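Local coordinates for uncharacterized protein (Clostridium leptum, PDB 4PW1) that is of unknown function and adopts an unusual fold, a nine-stranded antiparallel beta sheet surrounded by alpha-helices, at residues L107-R118 and S239-L250. Residues are numbered along the deposited sequence; the frame is centred on the assembly and turned at random.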
loop_
_atom_site.group_PDB
_atom_site.type_symbol
_atom_site.label_atom_id
_atom_site.label_comp_id
_atom_site.label_asym_id
_atom_site.label_seq_id
_atom_site.Cartn_x
_atom_site.Cartn_y
_atom_site.Cartn_z
ATOM N N LEU B 107 -19.863 -7.666 -4.550
ATOM C CA LEU B 107 -18.506 -8.128 -4.787
ATOM C C LEU B 107 -17.617 -6.921 -4.961
ATOM O O LEU B 107 -17.775 -6.173 -5.904
ATOM C CB LEU B 107 -18.416 -9.014 -6.038
ATOM C CG LEU B 107 -17.032 -9.576 -6.366
ATOM C CD1 LEU B 107 -16.590 -10.578 -5.277
ATOM C CD2 LEU B 107 -17.027 -10.280 -7.710
ATOM N N CYS B 108 -16.684 -6.738 -4.039
ATOM C CA CYS B 108 -15.789 -5.567 -4.065
ATOM C C CYS B 108 -14.333 -5.937 -4.295
ATOM O O CYS B 108 -13.492 -5.069 -4.447
ATOM C CB CYS B 108 -15.945 -4.774 -2.761
ATOM S SG CYS B 108 -15.593 -5.669 -1.233
ATOM N N TYR B 109 -14.028 -7.234 -4.280
ATOM C CA TYR B 109 -12.698 -7.709 -4.524
ATOM C C TYR B 109 -12.717 -9.125 -5.079
ATOM O O TYR B 109 -13.412 -9.973 -4.570
ATOM C CB TYR B 109 -11.814 -7.606 -3.268
ATOM C CG TYR B 109 -10.372 -7.971 -3.545
ATOM C CD1 TYR B 109 -10.002 -9.308 -3.766
ATOM C CD2 TYR B 109 -9.406 -7.001 -3.671
ATOM C CE1 TYR B 109 -8.703 -9.634 -4.073
ATOM C CE2 TYR B 109 -8.090 -7.316 -3.992
ATOM C CZ TYR B 109 -7.755 -8.616 -4.173
ATOM O OH TYR B 109 -6.490 -8.928 -4.497
ATOM N N PHE B 110 -11.974 -9.335 -6.169
ATOM C CA PHE B 110 -11.725 -10.648 -6.747
ATOM C C PHE B 110 -10.307 -10.696 -7.312
ATOM O O PHE B 110 -9.905 -9.786 -7.993
ATOM C CB PHE B 110 -12.700 -10.911 -7.896
ATOM C CG PHE B 110 -12.457 -12.223 -8.591
ATOM C CD1 PHE B 110 -11.581 -12.321 -9.651
ATOM C CD2 PHE B 110 -13.095 -13.368 -8.163
ATOM C CE1 PHE B 110 -11.358 -13.539 -10.279
ATOM C CE2 PHE B 110 -12.844 -14.582 -8.753
ATOM C CZ PHE B 110 -11.973 -14.675 -9.814
ATOM N N SER B 111 -9.552 -11.753 -7.050
ATOM C CA SER B 111 -8.328 -11.974 -7.786
ATOM C C SER B 111 -8.044 -13.473 -7.914
ATOM O O SER B 111 -8.309 -14.288 -6.973
ATOM C CB SER B 111 -7.153 -11.243 -7.103
ATOM O OG SER B 111 -6.804 -11.936 -5.914
ATOM N N TYR B 112 -7.483 -13.823 -9.068
ATOM C CA TYR B 112 -7.201 -15.179 -9.487
ATOM C C TYR B 112 -5.773 -15.204 -10.022
ATOM O O TYR B 112 -5.520 -14.785 -11.144
ATOM C CB TYR B 112 -8.193 -15.514 -10.589
ATOM C CG TYR B 112 -8.158 -16.893 -11.185
ATOM C CD1 TYR B 112 -8.799 -17.955 -10.566
ATOM C CD2 TYR B 112 -7.585 -17.108 -12.423
ATOM C CE1 TYR B 112 -8.821 -19.216 -11.154
ATOM C CE2 TYR B 112 -7.601 -18.362 -13.025
ATOM C CZ TYR B 112 -8.241 -19.412 -12.393
ATOM O OH TYR B 112 -8.264 -20.631 -12.984
ATOM N N VAL B 113 -4.833 -15.665 -9.205
ATOM C CA VAL B 113 -3.434 -15.401 -9.443
ATOM C C VAL B 113 -2.650 -16.692 -9.511
ATOM O O VAL B 113 -2.587 -17.475 -8.545
ATOM C CB VAL B 113 -2.821 -14.423 -8.397
ATOM C CG1 VAL B 113 -1.306 -14.243 -8.639
ATOM C CG2 VAL B 113 -3.488 -13.072 -8.433
ATOM N N ASN B 114 -2.052 -16.936 -10.673
ATOM C CA ASN B 114 -1.220 -18.130 -10.868
ATOM C C ASN B 114 0.075 -17.965 -10.052
ATOM O O ASN B 114 0.808 -17.041 -10.261
ATOM C CB ASN B 114 -0.938 -18.250 -12.344
ATOM C CG ASN B 114 0.041 -19.350 -12.713
ATOM O OD1 ASN B 114 0.618 -20.075 -11.914
ATOM N ND2 ASN B 114 0.237 -19.448 -13.976
ATOM N N GLN B 115 0.323 -18.891 -9.154
ATOM C CA GLN B 115 1.437 -18.836 -8.222
ATOM C C GLN B 115 2.727 -19.266 -8.837
ATOM O O GLN B 115 3.771 -19.044 -8.248
ATOM C CB GLN B 115 1.159 -19.742 -7.008
ATOM C CG GLN B 115 -0.086 -19.318 -6.247
ATOM C CD GLN B 115 0.068 -17.894 -5.796
ATOM O OE1 GLN B 115 -0.592 -16.951 -6.272
ATOM N NE2 GLN B 115 1.007 -17.716 -4.948
ATOM N N ASP B 116 2.682 -19.881 -10.003
ATOM C CA ASP B 116 3.908 -20.331 -10.636
ATOM C C ASP B 116 4.218 -19.524 -11.894
ATOM O O ASP B 116 5.029 -19.942 -12.686
ATOM C CB ASP B 116 3.832 -21.820 -10.949
ATOM C CG ASP B 116 3.509 -22.642 -9.722
ATOM O OD1 ASP B 116 4.281 -22.565 -8.734
ATOM O OD2 ASP B 116 2.479 -23.366 -9.722
ATOM N N GLU B 117 3.623 -18.348 -12.073
ATOM C CA GLU B 117 3.880 -17.621 -13.303
ATOM C C GLU B 117 5.294 -17.018 -13.289
ATOM O O GLU B 117 5.866 -16.709 -12.239
ATOM C CB GLU B 117 2.811 -16.566 -13.579
ATOM C CG GLU B 117 2.862 -15.382 -12.685
ATOM C CD GLU B 117 1.866 -14.287 -13.074
ATOM O OE1 GLU B 117 1.025 -14.449 -14.008
ATOM O OE2 GLU B 117 1.937 -13.243 -12.404
ATOM N N ARG B 118 5.892 -16.880 -14.445
ATOM C CA ARG B 118 7.232 -16.283 -14.441
ATOM C C ARG B 118 7.178 -14.772 -14.193
ATOM O O ARG B 118 6.169 -14.094 -14.433
ATOM C CB ARG B 118 7.995 -16.568 -15.728
ATOM C CG ARG B 118 7.358 -15.990 -16.936
ATOM C CD ARG B 118 8.179 -16.322 -18.160
ATOM N NE ARG B 118 7.518 -15.691 -19.278
ATOM C CZ ARG B 118 7.775 -14.480 -19.716
ATOM N NH1 ARG B 118 8.739 -13.729 -19.151
ATOM N NH2 ARG B 118 7.050 -14.015 -20.720
ATOM N N SER B 239 -2.297 -8.808 -15.380
ATOM C CA SER B 239 -1.151 -9.677 -15.548
ATOM C C SER B 239 -0.465 -9.419 -16.911
ATOM O O SER B 239 -1.081 -9.614 -17.969
ATOM C CB SER B 239 -1.563 -11.126 -15.484
ATOM O OG SER B 239 -0.518 -11.927 -15.975
ATOM N N PRO B 240 0.800 -8.963 -16.896
ATOM C CA PRO B 240 1.534 -8.791 -18.143
ATOM C C PRO B 240 1.868 -10.147 -18.788
ATOM O O PRO B 240 2.006 -10.220 -19.974
ATOM C CB PRO B 240 2.813 -8.042 -17.709
ATOM C CG PRO B 240 3.006 -8.471 -16.293
ATOM C CD PRO B 240 1.600 -8.538 -15.743
ATOM N N ILE B 241 1.921 -11.224 -18.016
ATOM C CA ILE B 241 2.171 -12.534 -18.583
ATOM C C ILE B 241 0.914 -13.030 -19.343
ATOM O O ILE B 241 1.014 -13.429 -20.507
ATOM C CB ILE B 241 2.554 -13.534 -17.485
ATOM C CG1 ILE B 241 3.765 -13.011 -16.672
ATOM C CG2 ILE B 241 2.827 -14.889 -18.092
ATOM C CD1 ILE B 241 4.960 -12.623 -17.517
ATOM N N GLU B 242 -0.250 -12.988 -18.692
ATOM C CA GLU B 242 -1.503 -13.426 -19.319
ATOM C C GLU B 242 -2.117 -12.412 -20.245
ATOM O O GLU B 242 -3.020 -12.743 -20.992
ATOM C CB GLU B 242 -2.538 -13.840 -18.277
ATOM C CG GLU B 242 -2.000 -14.888 -17.304
ATOM C CD GLU B 242 -3.089 -15.565 -16.449
ATOM O OE1 GLU B 242 -4.302 -15.345 -16.701
ATOM O OE2 GLU B 242 -2.731 -16.275 -15.488
ATOM N N GLU B 243 -1.650 -11.173 -20.191
ATOM C CA GLU B 243 -2.236 -10.082 -20.967
ATOM C C GLU B 243 -3.753 -9.948 -20.739
ATOM O O GLU B 243 -4.533 -9.772 -21.667
ATOM C CB GLU B 243 -1.896 -10.237 -22.442
ATOM C CG GLU B 243 -0.384 -10.225 -22.677
ATOM C CD GLU B 243 -0.040 -9.921 -24.127
ATOM O OE1 GLU B 243 -0.169 -10.828 -24.959
ATOM O OE2 GLU B 243 0.285 -8.755 -24.434
ATOM N N ARG B 244 -4.149 -9.990 -19.478
ATOM C CA ARG B 244 -5.524 -9.741 -19.137
ATOM C C ARG B 244 -5.653 -9.330 -17.685
ATOM O O ARG B 244 -4.707 -9.480 -16.889
ATOM C CB ARG B 244 -6.359 -10.993 -19.380
ATOM C CG ARG B 244 -5.922 -12.189 -18.582
ATOM C CD ARG B 244 -7.157 -13.005 -18.261
ATOM N NE ARG B 244 -6.833 -14.147 -17.457
ATOM C CZ ARG B 244 -7.700 -14.812 -16.686
ATOM N NH1 ARG B 244 -8.983 -14.458 -16.624
ATOM N NH2 ARG B 244 -7.261 -15.838 -15.953
ATOM N N PHE B 245 -6.815 -8.794 -17.354
ATOM C CA PHE B 245 -7.151 -8.507 -15.985
ATOM C C PHE B 245 -7.459 -9.781 -15.205
ATOM O O PHE B 245 -8.241 -10.628 -15.646
ATOM C CB PHE B 245 -8.284 -7.498 -15.926
ATOM C CG PHE B 245 -7.900 -6.131 -16.417
ATOM C CD1 PHE B 245 -6.912 -5.397 -15.762
ATOM C CD2 PHE B 245 -8.547 -5.551 -17.494
ATOM C CE1 PHE B 245 -6.577 -4.124 -16.208
ATOM C CE2 PHE B 245 -8.211 -4.299 -17.943
ATOM C CZ PHE B 245 -7.208 -3.573 -17.320
ATOM N N VAL B 246 -6.765 -9.972 -14.080
ATOM C CA VAL B 246 -6.972 -11.152 -13.261
ATOM C C VAL B 246 -7.683 -10.842 -11.954
ATOM O O VAL B 246 -7.869 -11.709 -11.124
ATOM C CB VAL B 246 -5.658 -11.918 -13.005
ATOM C CG1 VAL B 246 -5.088 -12.417 -14.325
ATOM C CG2 VAL B 246 -4.656 -11.026 -12.292
ATOM N N GLY B 247 -8.074 -9.600 -11.770
ATOM C CA GLY B 247 -8.780 -9.192 -10.579
ATOM C C GLY B 247 -9.147 -7.741 -10.551
ATOM O O GLY B 247 -8.785 -6.982 -11.448
ATOM N N PHE B 248 -9.860 -7.350 -9.500
ATOM C CA PHE B 248 -10.208 -5.992 -9.260
ATOM C C PHE B 248 -10.546 -5.755 -7.805
ATOM O O PHE B 248 -10.803 -6.682 -7.063
ATOM C CB PHE B 248 -11.412 -5.532 -10.110
ATOM C CG PHE B 248 -12.734 -6.059 -9.613
ATOM C CD1 PHE B 248 -13.168 -7.323 -9.964
ATOM C CD2 PHE B 248 -13.550 -5.287 -8.788
ATOM C CE1 PHE B 248 -14.385 -7.814 -9.488
ATOM C CE2 PHE B 248 -14.756 -5.786 -8.293
ATOM C CZ PHE B 248 -15.166 -7.062 -8.649
ATOM N N SER B 249 -10.549 -4.477 -7.433
ATOM C CA SER B 249 -10.965 -3.993 -6.129
ATOM C C SER B 249 -11.805 -2.780 -6.419
ATOM O O SER B 249 -11.356 -1.885 -7.147
ATOM C CB SER B 249 -9.760 -3.537 -5.288
ATOM O OG SER B 249 -10.200 -2.815 -4.130
ATOM N N LEU B 250 -12.992 -2.721 -5.839
ATOM C CA LEU B 250 -13.887 -1.572 -6.008
ATOM C C LEU B 250 -14.332 -1.047 -4.658
ATOM O O LEU B 250 -14.829 -1.803 -3.826
ATOM C CB LEU B 250 -15.131 -1.984 -6.820
ATOM C CG LEU B 250 -16.247 -0.931 -6.887
ATOM C CD1 LEU B 250 -15.751 0.268 -7.642
ATOM C CD2 LEU B 250 -17.510 -1.502 -7.527
HETATM O O HOH W 1 -3.165 -15.392 -12.840
HETATM O O HOH W 2 -0.074 -16.531 -15.261
HETATM O O HOH W 3 1.536 -11.286 -13.899
#
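S239 and E117 face each other across water 3, which donates to E117 OE2 and accepts from S239 OG, between the turn after strand 106-114 and the one before strand 244-251, two adjacent central strands of the nine-stranded antiparallel sheet; segments 107-114 and 244-250 make 158° between their N-to-C directions, close to antiparallel. The same S239 OG accepts from E242 N, an ST motif in the turn joining strand 233-239 to strand 244-251. I241 follows, its CD1 lying 4.0 Å above the R118 guanidinium, over its centre, while NH1 of R118 pairs with E124. E242 and E117, like charges, are spanned by water 2, which donates to E242 OE2 and E117 OE1; E117 OE2 also accepts from N220. Water 1 ties E242 OE2 to Y112 O and N114 N. R244 grips E242 OE1 side-on through NE and NH2, and NH2 lies 3.8 Å from Y112 CD2. From V246 onward direct backbone pairing takes over: V246 O receives Y112 N at 3.0 Å, nearly in line with its C=O bond. G247 opposes S111 in a non-hydrogen-bonded pair, CA to CA 4.0 Å. F248 CG sits between the backbone N and the carbonyl carbon (chi1 75°), which lays the ring over F110 N, with CZ 3.8 Å from L107 CD2 at the ring's edge. F248 O receives F110 N in its carbonyl plane and lies over one face of the Y109 ring. S249 CB approaches Y109 CD2, and L250 N donates to C108 O at 2.8 Å, tilted 27° from the carbonyl plane.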